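Probable ATP-dependent kinase TDA10 (Saccharomyces cerevisiae, PDB 1ODF) is a probable ATP-dependent kinase whose substrate is not yet known, resembling bacterial pantothenate kinase in structure. Local coordinates at residues 21-24 with 29-32; 38-43 with 250-255; 50-55 with 65-70; 82-87 with 92-97. One frame throughout, in Å; residues are numbered along the deposited sequence. Where two conformers were deposited one is given.

Contact 1 (21-24 with 29-32)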
loop_
_atom_site.group_PDB
_atom_site.type_symbol
_atom_site.label_atom_id
_atom_site.label_comp_id
_atom_site.label_asym_id
_atom_site.label_seq_id
_atom_site.Cartn_x
_atom_site.Cartn_y
_atom_site.Cartn_z
ATOM N N PRO A 21 9.676 20.366 -2.052
ATOM C CA PRO A 21 9.995 21.773 -1.801
ATOM C C PRO A 21 8.956 22.688 -2.465
ATOM O O PRO A 21 8.576 23.722 -1.909
ATOM C CB PRO A 21 11.385 21.921 -2.410
ATOM C CG PRO A 21 11.987 20.547 -2.164
ATOM C CD PRO A 21 10.850 19.652 -2.588
ATOM N N GLU A 22 8.499 22.295 -3.653
ATOM C CA GLU A 22 7.492 23.064 -4.369
ATOM C C GLU A 22 6.158 23.065 -3.615
ATOM O O GLU A 22 5.388 24.027 -3.693
ATOM C CB GLU A 22 7.321 22.521 -5.793
ATOM C CG GLU A 22 8.393 23.045 -6.760
ATOM C CD GLU A 22 8.312 22.435 -8.156
ATOM O OE1 GLU A 22 7.217 21.978 -8.560
ATOM O OE2 GLU A 22 9.349 22.426 -8.862
ATOM N N TRP A 23 5.877 21.990 -2.888
ATOM C CA TRP A 23 4.657 21.935 -2.103
ATOM C C TRP A 23 4.791 22.888 -0.899
ATOM O O TRP A 23 3.857 23.613 -0.564
ATOM C CB TRP A 23 4.402 20.511 -1.612
ATOM C CG TRP A 23 3.467 20.444 -0.427
ATOM C CD1 TRP A 23 3.811 20.234 0.882
ATOM C CD2 TRP A 23 2.041 20.575 -0.453
ATOM N NE1 TRP A 23 2.682 20.218 1.677
ATOM C CE2 TRP A 23 1.582 20.425 0.885
ATOM C CE3 TRP A 23 1.103 20.806 -1.474
ATOM C CZ2 TRP A 23 0.222 20.493 1.225
ATOM C CZ3 TRP A 23 -0.246 20.877 -1.139
ATOM C CH2 TRP A 23 -0.673 20.719 0.207
ATOM N N PHE A 24 5.959 22.884 -0.257
ATOM C CA PHE A 24 6.196 23.753 0.894
ATOM C C PHE A 24 6.196 25.238 0.493
ATOM O O PHE A 24 5.811 26.103 1.277
ATOM C CB PHE A 24 7.516 23.371 1.571
ATOM C CG PHE A 24 7.439 22.086 2.357
ATOM C CD1 PHE A 24 8.535 21.233 2.439
ATOM C CD2 PHE A 24 6.267 21.733 3.025
ATOM C CE1 PHE A 24 8.466 20.038 3.177
ATOM C CE2 PHE A 24 6.189 20.540 3.767
ATOM C CZ PHE A 24 7.288 19.695 3.843
ATOM N N LYS A 29 -0.658 24.347 5.159
ATOM C CA LYS A 29 -0.480 23.764 6.482
ATOM C C LYS A 29 -1.056 22.351 6.583
ATOM O O LYS A 29 -0.711 21.606 7.500
ATOM C CB LYS A 29 -1.119 24.651 7.551
ATOM C CG LYS A 29 -0.272 25.825 7.996
ATOM C CD LYS A 29 -0.876 26.437 9.259
ATOM C CE LYS A 29 -0.051 27.586 9.791
ATOM N NZ LYS A 29 1.267 27.154 10.330
ATOM N N CYS A 30 -1.939 21.989 5.656
ATOM C CA CYS A 30 -2.530 20.652 5.660
ATOM C C CYS A 30 -1.432 19.630 5.354
ATOM O O CYS A 30 -0.380 19.975 4.816
ATOM C CB CYS A 30 -3.641 20.561 4.612
ATOM S SG CYS A 30 -3.079 20.741 2.893
ATOM N N PRO A 31 -1.650 18.359 5.703
ATOM C CA PRO A 31 -0.618 17.356 5.423
ATOM C C PRO A 31 -0.426 17.120 3.918
ATOM O O PRO A 31 -1.318 17.376 3.104
ATOM C CB PRO A 31 -1.159 16.091 6.106
ATOM C CG PRO A 31 -2.184 16.605 7.088
ATOM C CD PRO A 31 -2.817 17.741 6.354
ATOM N N LEU A 32 0.759 16.657 3.557
ATOM C CA LEU A 32 1.053 16.310 2.176
ATOM C C LEU A 32 1.224 14.800 2.283
ATOM O O LEU A 32 2.054 14.322 3.062
ATOM C CB LEU A 32 2.377 16.924 1.714
ATOM C CG LEU A 32 2.807 16.857 0.233
ATOM C CD1 LEU A 32 4.212 16.328 0.143
ATOM C CD2 LEU A 32 1.885 16.006 -0.587
HETATM O O HOH W 1 2.553 19.952 4.680
#

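Contact 2 (38-43 with 250-255). With SO4 (sulfate ion), chain B.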
loop_
_atom_site.group_PDB
_atom_site.type_symbol
_atom_site.label_atom_id
_atom_site.label_comp_id
_atom_site.label_asym_id
_atom_site.label_seq_id
_atom_site.Cartn_x
_atom_site.Cartn_y
_atom_site.Cartn_z
ATOM N N GLY A 38 2.926 -0.765 -5.342
ATOM C CA GLY A 38 3.661 -1.684 -6.191
ATOM C C GLY A 38 3.341 -3.126 -5.855
ATOM O O GLY A 38 2.962 -3.428 -4.726
ATOM N N PRO A 39 3.476 -4.044 -6.818
ATOM C CA PRO A 39 3.166 -5.441 -6.512
ATOM C C PRO A 39 4.035 -5.980 -5.393
ATOM O O PRO A 39 5.115 -5.461 -5.126
ATOM C CB PRO A 39 3.421 -6.151 -7.842
ATOM C CG PRO A 39 3.103 -5.091 -8.855
ATOM C CD PRO A 39 3.787 -3.876 -8.248
ATOM N N GLN A 40 3.548 -7.011 -4.719
ATOM C CA GLN A 40 4.318 -7.631 -3.647
ATOM C C GLN A 40 5.626 -8.149 -4.255
ATOM O O GLN A 40 5.616 -8.811 -5.292
ATOM C CB GLN A 40 3.517 -8.777 -3.049
ATOM C CG GLN A 40 2.228 -8.322 -2.391
ATOM C CD GLN A 40 1.129 -9.363 -2.485
ATOM O OE1 GLN A 40 0.627 -9.655 -3.579
ATOM N NE2 GLN A 40 0.749 -9.935 -1.341
ATOM N N GLY A 41 6.747 -7.833 -3.618
ATOM C CA GLY A 41 8.034 -8.266 -4.130
ATOM C C GLY A 41 8.733 -7.226 -5.001
ATOM O O GLY A 41 9.893 -7.392 -5.379
ATOM N N SER A 42 8.036 -6.146 -5.324
ATOM C CA SER A 42 8.623 -5.108 -6.167
ATOM C C SER A 42 9.702 -4.302 -5.444
ATOM O O SER A 42 10.534 -3.658 -6.088
ATOM C CB SER A 42 7.529 -4.162 -6.673
ATOM O OG SER A 42 6.927 -3.450 -5.604
ATOM N N GLY A 43 9.686 -4.333 -4.113
ATOM C CA GLY A 43 10.667 -3.589 -3.347
ATOM C C GLY A 43 10.170 -2.218 -2.904
ATOM O O GLY A 43 10.913 -1.447 -2.283
ATOM N N PRO A 250 -6.249 -12.090 -8.810
ATOM C CA PRO A 250 -7.510 -11.549 -9.339
ATOM C C PRO A 250 -7.531 -10.017 -9.238
ATOM O O PRO A 250 -7.905 -9.321 -10.189
ATOM C CB PRO A 250 -8.565 -12.212 -8.458
ATOM C CG PRO A 250 -7.932 -13.547 -8.140
ATOM C CD PRO A 250 -6.503 -13.165 -7.833
ATOM N N SER A 251 -7.110 -9.502 -8.086
ATOM C CA SER A 251 -7.064 -8.058 -7.876
ATOM C C SER A 251 -6.158 -7.390 -8.905
ATOM O O SER A 251 -6.517 -6.378 -9.496
ATOM C CB SER A 251 -6.559 -7.744 -6.471
ATOM O OG SER A 251 -7.506 -8.149 -5.508
ATOM N N TYR A 252 -4.977 -7.967 -9.109
ATOM C CA TYR A 252 -4.021 -7.433 -10.070
ATOM C C TYR A 252 -4.642 -7.351 -11.457
ATOM O O TYR A 252 -4.615 -6.297 -12.095
ATOM C CB TYR A 252 -2.756 -8.313 -10.115
ATOM C CG TYR A 252 -1.814 -8.101 -8.948
ATOM C CD1 TYR A 252 -1.289 -9.185 -8.238
ATOM C CD2 TYR A 252 -1.459 -6.813 -8.541
ATOM C CE1 TYR A 252 -0.437 -8.983 -7.145
ATOM C CE2 TYR A 252 -0.607 -6.605 -7.451
ATOM C CZ TYR A 252 -0.103 -7.689 -6.757
ATOM O OH TYR A 252 0.714 -7.471 -5.662
ATOM N N LYS A 253 -5.212 -8.466 -11.907
ATOM C CA LYS A 253 -5.838 -8.535 -13.221
ATOM C C LYS A 253 -6.983 -7.538 -13.385
ATOM O O LYS A 253 -7.185 -6.991 -14.465
ATOM C CB LYS A 253 -6.376 -9.945 -13.487
ATOM C CG LYS A 253 -5.329 -11.037 -13.479
ATOM C CD LYS A 253 -5.960 -12.393 -13.784
ATOM C CE LYS A 253 -4.905 -13.493 -13.858
ATOM N NZ LYS A 253 -5.474 -14.811 -14.306
ATOM N N LEU A 254 -7.738 -7.313 -12.316
ATOM C CA LEU A 254 -8.858 -6.390 -12.380
ATOM C C LEU A 254 -8.500 -4.897 -12.334
ATOM O O LEU A 254 -8.990 -4.128 -13.154
ATOM C CB LEU A 254 -9.841 -6.673 -11.242
ATOM C CG LEU A 254 -11.319 -6.889 -11.599
ATOM C CD1 LEU A 254 -12.163 -6.611 -10.367
ATOM C CD2 LEU A 254 -11.738 -5.979 -12.743
ATOM N N TYR A 255 -7.633 -4.500 -11.399
ATOM C CA TYR A 255 -7.303 -3.084 -11.210
ATOM C C TYR A 255 -5.968 -2.508 -11.659
ATOM O O TYR A 255 -5.885 -1.313 -11.937
ATOM C CB TYR A 255 -7.452 -2.724 -9.728
ATOM C CG TYR A 255 -8.666 -3.306 -9.041
ATOM C CD1 TYR A 255 -8.536 -4.325 -8.094
ATOM C CD2 TYR A 255 -9.939 -2.804 -9.298
ATOM C CE1 TYR A 255 -9.652 -4.823 -7.410
ATOM C CE2 TYR A 255 -11.061 -3.288 -8.623
ATOM C CZ TYR A 255 -10.913 -4.295 -7.682
ATOM O OH TYR A 255 -12.020 -4.750 -7.007
HETATM S S SO4 B . 7.867 -5.469 -1.194
HETATM O O1 SO4 B . 8.842 -6.012 -2.158
HETATM O O2 SO4 B . 6.640 -6.286 -1.218
HETATM O O3 SO4 B . 8.449 -5.520 0.154
HETATM O O4 SO4 B . 7.560 -4.064 -1.539
#

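Contact 3 (50-55 with 65-70)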
loop_
_atom_site.group_PDB
_atom_site.type_symbol
_atom_site.label_atom_id
_atom_site.label_comp_id
_atom_site.label_asym_id
_atom_site.label_seq_id
_atom_site.Cartn_x
_atom_site.Cartn_y
_atom_site.Cartn_z
ATOM N N GLN A 50 13.242 3.982 2.837
ATOM C CA GLN A 50 14.414 4.787 2.524
ATOM C C GLN A 50 14.032 6.260 2.397
ATOM O O GLN A 50 14.757 7.146 2.845
ATOM C CB GLN A 50 15.050 4.326 1.212
ATOM C CG GLN A 50 15.803 3.013 1.294
ATOM C CD GLN A 50 16.413 2.629 -0.041
ATOM O OE1 GLN A 50 15.699 2.298 -0.986
ATOM N NE2 GLN A 50 17.736 2.680 -0.126
ATOM N N ILE A 51 12.886 6.517 1.782
ATOM C CA ILE A 51 12.425 7.883 1.591
ATOM C C ILE A 51 12.097 8.492 2.960
ATOM O O ILE A 51 12.425 9.655 3.227
ATOM C CB ILE A 51 11.191 7.926 0.658
ATOM C CG1 ILE A 51 11.624 7.571 -0.769
ATOM C CG2 ILE A 51 10.559 9.296 0.673
ATOM C CD1 ILE A 51 12.778 8.418 -1.284
ATOM N N TYR A 52 11.464 7.699 3.826
ATOM C CA TYR A 52 11.126 8.150 5.169
ATOM C C TYR A 52 12.401 8.683 5.806
ATOM O O TYR A 52 12.454 9.827 6.249
ATOM C CB TYR A 52 10.599 6.986 6.009
ATOM C CG TYR A 52 10.232 7.348 7.442
ATOM C CD1 TYR A 52 10.634 6.541 8.504
ATOM C CD2 TYR A 52 9.445 8.466 7.728
ATOM C CE1 TYR A 52 10.263 6.832 9.819
ATOM C CE2 TYR A 52 9.065 8.767 9.040
ATOM C CZ TYR A 52 9.479 7.941 10.081
ATOM O OH TYR A 52 9.107 8.211 11.379
ATOM N N ASN A 53 13.438 7.851 5.834
ATOM C CA ASN A 53 14.706 8.257 6.423
ATOM C C ASN A 53 15.292 9.474 5.732
ATOM O O ASN A 53 15.802 10.383 6.389
ATOM C CB ASN A 53 15.710 7.102 6.389
ATOM C CG ASN A 53 15.323 5.968 7.324
ATOM O OD1 ASN A 53 14.892 6.201 8.454
ATOM N ND2 ASN A 53 15.483 4.733 6.860
ATOM N N HIS A 54 15.217 9.484 4.406
ATOM C CA HIS A 54 15.726 10.593 3.604
ATOM C C HIS A 54 15.112 11.915 4.082
ATOM O O HIS A 54 15.822 12.892 4.315
ATOM C CB HIS A 54 15.377 10.345 2.132
ATOM C CG HIS A 54 15.823 11.427 1.193
ATOM N ND1 HIS A 54 17.148 11.643 0.874
ATOM C CD2 HIS A 54 15.112 12.316 0.458
ATOM C CE1 HIS A 54 17.231 12.612 -0.021
ATOM N NE2 HIS A 54 16.010 13.037 -0.291
ATOM N N LEU A 55 13.792 11.929 4.235
ATOM C CA LEU A 55 13.060 13.117 4.672
ATOM C C LEU A 55 13.323 13.471 6.134
ATOM O O LEU A 55 13.368 14.651 6.504
ATOM C CB LEU A 55 11.555 12.913 4.441
ATOM C CG LEU A 55 11.162 12.749 2.966
ATOM C CD1 LEU A 55 9.676 12.422 2.833
ATOM C CD2 LEU A 55 11.506 14.028 2.217
ATOM N N ILE A 65 7.234 14.215 10.187
ATOM C CA ILE A 65 7.119 13.164 9.178
ATOM C C ILE A 65 6.510 11.872 9.723
ATOM O O ILE A 65 7.008 11.298 10.683
ATOM C CB ILE A 65 8.507 12.800 8.577
ATOM C CG1 ILE A 65 9.281 14.073 8.201
ATOM C CG2 ILE A 65 8.327 11.902 7.351
ATOM C CD1 ILE A 65 8.634 14.915 7.118
ATOM N N GLY A 66 5.438 11.410 9.092
ATOM C CA GLY A 66 4.798 10.178 9.518
ATOM C C GLY A 66 4.938 9.076 8.475
ATOM O O GLY A 66 5.061 9.341 7.275
ATOM N N TYR A 67 4.918 7.830 8.927
ATOM C CA TYR A 67 5.039 6.698 8.020
ATOM C C TYR A 67 4.173 5.542 8.479
ATOM O O TYR A 67 4.026 5.295 9.677
ATOM C CB TYR A 67 6.500 6.232 7.933
ATOM C CG TYR A 67 6.701 4.995 7.080
ATOM C CD1 TYR A 67 6.317 3.725 7.537
ATOM C CD2 TYR A 67 7.227 5.098 5.794
ATOM C CE1 TYR A 67 6.441 2.594 6.730
ATOM C CE2 TYR A 67 7.363 3.976 4.977
ATOM C CZ TYR A 67 6.966 2.729 5.447
ATOM O OH TYR A 67 7.102 1.629 4.629
ATOM N N ALA A 68 3.601 4.831 7.517
ATOM C CA ALA A 68 2.786 3.678 7.833
ATOM C C ALA A 68 2.594 2.784 6.617
ATOM O O ALA A 68 2.591 3.249 5.479
ATOM C CB ALA A 68 1.420 4.121 8.372
ATOM N N SER A 69 2.484 1.489 6.875
ATOM C CA SER A 69 2.198 0.518 5.833
ATOM C C SER A 69 0.707 0.306 6.033
ATOM O O SER A 69 0.226 0.320 7.167
ATOM C CB SER A 69 2.924 -0.801 6.082
ATOM O OG SER A 69 2.217 -1.874 5.475
ATOM N N ILE A 70 -0.039 0.140 4.955
ATOM C CA ILE A 70 -1.467 -0.081 5.118
ATOM C C ILE A 70 -1.713 -1.308 6.009
ATOM O O ILE A 70 -2.713 -1.373 6.724
ATOM C CB ILE A 70 -2.174 -0.269 3.740
ATOM C CG1 ILE A 70 -3.686 -0.421 3.938
ATOM C CG2 ILE A 70 -1.594 -1.469 3.007
ATOM C CD1 ILE A 70 -4.371 0.822 4.496
HETATM O O HOH W 2 6.075 7.453 11.700
#

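Contact 4 (82-87 with 92-97). With SO4 (sulfate ion), chain C.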
loop_
_atom_site.group_PDB
_atom_site.type_symbol
_atom_site.label_atom_id
_atom_site.label_comp_id
_atom_site.label_asym_id
_atom_site.label_seq_id
_atom_site.Cartn_x
_atom_site.Cartn_y
_atom_site.Cartn_z
ATOM N N LYS A 82 -13.942 -12.843 13.078
ATOM C CA LYS A 82 -15.328 -12.433 12.889
ATOM C C LYS A 82 -15.575 -12.263 11.396
ATOM O O LYS A 82 -16.620 -12.645 10.880
ATOM C CB LYS A 82 -15.590 -11.105 13.609
ATOM C CG LYS A 82 -16.937 -10.465 13.272
ATOM C CD LYS A 82 -16.875 -8.931 13.359
ATOM C CE LYS A 82 -16.876 -8.415 14.796
ATOM N NZ LYS A 82 -18.198 -8.641 15.459
ATOM N N LEU A 83 -14.601 -11.688 10.706
ATOM C CA LEU A 83 -14.707 -11.475 9.272
ATOM C C LEU A 83 -14.731 -12.805 8.522
ATOM O O LEU A 83 -15.406 -12.933 7.499
ATOM C CB LEU A 83 -13.531 -10.637 8.768
ATOM C CG LEU A 83 -13.613 -10.304 7.274
ATOM C CD1 LEU A 83 -14.765 -9.327 7.045
ATOM C CD2 LEU A 83 -12.292 -9.713 6.787
ATOM N N ASN A 84 -13.983 -13.787 9.028
ATOM C CA ASN A 84 -13.920 -15.105 8.397
ATOM C C ASN A 84 -15.304 -15.709 8.241
ATOM O O ASN A 84 -15.686 -16.137 7.150
ATOM C CB ASN A 84 -13.052 -16.067 9.215
ATOM C CG ASN A 84 -11.574 -15.792 9.065
ATOM O OD1 ASN A 84 -11.111 -15.411 7.988
ATOM N ND2 ASN A 84 -10.816 -16.003 10.138
ATOM N N GLU A 85 -16.046 -15.743 9.344
ATOM C CA GLU A 85 -17.392 -16.303 9.361
ATOM C C GLU A 85 -18.382 -15.446 8.582
ATOM O O GLU A 85 -19.161 -15.967 7.782
ATOM C CB GLU A 85 -17.870 -16.464 10.806
ATOM C CG GLU A 85 -17.715 -15.207 11.637
ATOM C CD GLU A 85 -18.063 -15.422 13.098
ATOM O OE1 GLU A 85 -17.416 -16.276 13.747
ATOM O OE2 GLU A 85 -18.981 -14.733 13.596
ATOM N N GLN A 86 -18.345 -14.135 8.812
ATOM C CA GLN A 86 -19.241 -13.211 8.124
ATOM C C GLN A 86 -19.236 -13.508 6.626
ATOM O O GLN A 86 -20.279 -13.485 5.978
ATOM C CB GLN A 86 -18.799 -11.773 8.366
ATOM C CG GLN A 86 -19.858 -10.734 8.065
ATOM C CD GLN A 86 -19.307 -9.324 8.129
ATOM O OE1 GLN A 86 -18.586 -8.968 9.066
ATOM N NE2 GLN A 86 -19.644 -8.508 7.133
ATOM N N PHE A 87 -18.056 -13.791 6.083
ATOM C CA PHE A 87 -17.921 -14.117 4.667
ATOM C C PHE A 87 -17.372 -15.535 4.555
ATOM O O PHE A 87 -16.427 -15.799 3.812
ATOM C CB PHE A 87 -16.983 -13.127 3.969
ATOM C CG PHE A 87 -17.526 -11.725 3.898
ATOM C CD1 PHE A 87 -17.562 -10.917 5.030
ATOM C CD2 PHE A 87 -18.025 -11.218 2.699
ATOM C CE1 PHE A 87 -18.085 -9.624 4.973
ATOM C CE2 PHE A 87 -18.552 -9.925 2.631
ATOM C CZ PHE A 87 -18.581 -9.126 3.772
ATOM N N LEU A 92 -11.248 -15.633 -0.512
ATOM C CA LEU A 92 -10.303 -14.522 -0.568
ATOM C C LEU A 92 -10.295 -13.680 0.713
ATOM O O LEU A 92 -9.325 -12.968 0.996
ATOM C CB LEU A 92 -10.621 -13.629 -1.770
ATOM C CG LEU A 92 -10.519 -14.306 -3.138
ATOM C CD1 LEU A 92 -10.879 -13.312 -4.220
ATOM C CD2 LEU A 92 -9.114 -14.835 -3.352
ATOM N N LEU A 93 -11.367 -13.767 1.497
ATOM C CA LEU A 93 -11.457 -12.987 2.725
ATOM C C LEU A 93 -11.099 -13.764 3.981
ATOM O O LEU A 93 -11.102 -13.210 5.086
ATOM C CB LEU A 93 -12.857 -12.384 2.862
ATOM C CG LEU A 93 -13.135 -11.252 1.867
ATOM C CD1 LEU A 93 -14.552 -10.742 2.058
ATOM C CD2 LEU A 93 -12.108 -10.118 2.072
ATOM N N GLN A 94 -10.796 -15.046 3.813
ATOM C CA GLN A 94 -10.416 -15.881 4.945
ATOM C C GLN A 94 -8.973 -15.526 5.285
ATOM O O GLN A 94 -8.064 -15.726 4.472
ATOM C CB GLN A 94 -10.523 -17.366 4.582
ATOM C CG GLN A 94 -11.925 -17.831 4.211
ATOM C CD GLN A 94 -12.960 -17.480 5.270
ATOM O OE1 GLN A 94 -12.726 -17.654 6.470
ATOM N NE2 GLN A 94 -14.119 -16.989 4.828
ATOM N N GLY A 95 -8.775 -14.985 6.483
ATOM C CA GLY A 95 -7.445 -14.596 6.908
ATOM C C GLY A 95 -7.050 -13.224 6.384
ATOM O O GLY A 95 -7.549 -12.777 5.348
ATOM N N ARG A 96 -6.156 -12.555 7.107
ATOM C CA ARG A 96 -5.678 -11.236 6.710
ATOM C C ARG A 96 -5.129 -11.287 5.286
ATOM O O ARG A 96 -4.704 -12.341 4.815
ATOM C CB ARG A 96 -4.569 -10.768 7.656
ATOM C CG ARG A 96 -3.249 -11.523 7.493
ATOM C CD ARG A 96 -2.139 -10.917 8.350
ATOM N NE ARG A 96 -0.818 -11.407 7.959
ATOM C CZ ARG A 96 -0.174 -12.417 8.541
ATOM N NH1 ARG A 96 -0.717 -13.062 9.568
ATOM N NH2 ARG A 96 1.010 -12.794 8.076
ATOM N N GLY A 97 -5.148 -10.151 4.599
ATOM C CA GLY A 97 -4.624 -10.120 3.248
ATOM C C GLY A 97 -5.229 -9.116 2.283
ATOM O O GLY A 97 -4.691 -8.028 2.084
HETATM S S SO4 C . 0.877 -10.977 4.622
HETATM O O1 SO4 C . -0.104 -12.018 4.267
HETATM O O2 SO4 C . 0.260 -10.030 5.561
HETATM O O3 SO4 C . 2.062 -11.597 5.244
HETATM O O4 SO4 C . 1.291 -10.260 3.403
#

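Contact 1 (21-24 with 29-32)
Trp23 lies with one indole face against Leu32, while the benzo edge of the same ring system meets Cys30. The Leu32 CG sits above the five-membered ring, 3.5 Å from its centroid and only 7° off the normal, in a CH-pi contact; Leu32 CB approaches the same face and comes to 3.3 Å from Trp23 NE1. The two side chains run past each other in opposite directions. Cys30 approaches quite differently: SG lies at the edge, near the ring plane, 3.6 Å from Trp23 CH2, as a sulfur-aromatic contact. With chi1 65°, SG is wedged between the backbone N and carbonyl carbon of its own residue and faces the indole rim. The polar atom of the indole is also served, since a water accepts from Trp23 NE1 at 3.0 Å and donates to Cys30 O at 2.9 Å, bridging the helix to the loop. Trp23 stands in the last turn of helix 8-24, and Leu32 opens strand 32-37, its backbone hydrogen-bonded to Asp154 and Phe156 at the start of the neighbouring strand 155-160; Lys203 and Ile268, in the loops before strands 204-211 and 269-275, also touch the indole.

Contact 2 (38-43 with 250-255)
Pro39 and Gln40 face Tyr252 of helix 249-262 from the start of a type II beta turn running from Pro39 to Ser42, the CA atoms of Pro39 and Tyr252 being 8.3 Å apart. The tyrosine reaches across that gap with its hydroxyl, which both receives and gives. Gln40 N donates to Tyr252 OH at 3.0 Å in a fairly straight bond (161°), and Tyr252 OH donates in turn to Gln40 OE1, also at 3.0 Å. The glutamine chain, bent at chi2 (148°), brings OE1 to the hydroxyl that its own backbone N already holds; the hydroxyl oxygen sits tilted 24° from the carbonyl plane of that amide. Pro39 flanks the pair, its CB 4.0 Å from Tyr252 CZ. This turn belongs to the sequence 38-45, predicted to bind ATP and matching the Walker A P-loop between strand 32-37 and helix 44-59. A sulfate occupies its hollow, gripped by Gly41 N at 2.9 Å from O2 and by Gly43 N at 2.7 Å from O1, with Ser45 N as a further donor, probably where a nucleotide phosphate would lie. Inside the turn Pro39 O accepts from Ser42 N and from Ser42 OG. Trp161 packs edge-to-face on the Tyr252 ring.

Contact 3 (50-55 with 65-70)
Tyr52 and Tyr67 each turn CG opposite the backbone N, with chi1 of 179° and 176°, which carries the Tyr52 ring from the helix to the strand and sets the Tyr67 ring obliquely next to it. Tyr67 CB comes to rest over the centre of the Tyr52 ring, 3.7 Å from its centroid, in a CH-pi contact. The ring planes meet at 44° with the centroids 5.5 Å apart. Ile65 takes the rim: its CG2 lies near the plane of the Tyr52 ring, 3.6 Å from Tyr52 CD2. Farther along, Ile65 CD1 approaches Leu55 CB loosely, at 4.4 Å. Helix 44-59 is the connection of a beta-alpha-beta crossover from strand 32-37 to the edge strand 65-69, and runs nearly antiparallel to the latter. With an alanine in place of Tyr52, a gap would probably open over Tyr67 CB and beside Ile65 CG2, and the bridging water would lose its phenol partner. That water lies 3.1 Å from Tyr52 OH and accepts from Tyr67 N at 3.0 Å, while the Tyr67 hydroxyl is bonded to Ser48 OG. The contact is thus held together by apolar and CH-pi packing, and polarity enters through the water and at the phenol ends.

Contact 4 (82-87 with 92-97)
Asn84 and Gln94 bring the chain back against helix 77-86 through two hydrogen bonds, each using the amide end of one side chain and a backbone group of the other residue's segment. Gln94 NE2 donates to Asn84 O at 2.9 Å, the acceptor lying close to the plane of the glutamine amide; a bend at chi2 (-53°) folds the chain back to reach it. In the other direction Asn84 OD1 accepts from Gly95 N at 2.8 Å, the donor arriving in the carbonyl plane. Gly95 has phi 83°, where a CB would press on the Gln94 carbonyl. Gln94 NE2 is also bonded to Asn90 O, so one amide nitrogen ties the last turn of the helix to the loop that follows. A leucine in place of Gln94 would probably leave the Asn84 and Asn90 carbonyls without this shared donor and weaken the tie between helix end and loop. Apolar packing completes the tight part: Leu93 CD1 lies over the Phe87 ring face, 3.6 Å from Phe87 CD2. The loop between helices 77-86 and 104-114 folds back against the end of helix 77-86 at 93-95, then leads away; helix 182-195 touches Phe87. The polar rim is looser, with the acceptors Asn84 OD1 and Gln94 OE1 3.2 Å apart and no bond between them. Arg96 turns its CB away from the helix, and its extended chain reaches a sulfate: NE donates almost straight to O2 at 3.0 Å, and Tyr74 OH joins it there.

Contact 2 holds most of the predicted ATP site, in its 38-43 segment, and the others lie at different removes from it. Contact 3 rests on the helix that leaves the P-loop, its nearest atoms about 6 Å from those of contact 2, and the Tyr67 side chain lies about 5 Å from that of Ser45. Contact 4 approaches contact 2 to about 5 Å between nearest atoms and holds a second sulfate; the Gln40 side chain comes within about 5 Å of this second ion, which may mark a pocket next to the ATP site. Contact 1 stands apart at the far end of the sheet, about 17 Å from contact 2 by nearest atoms but about 6 Å from contact 3.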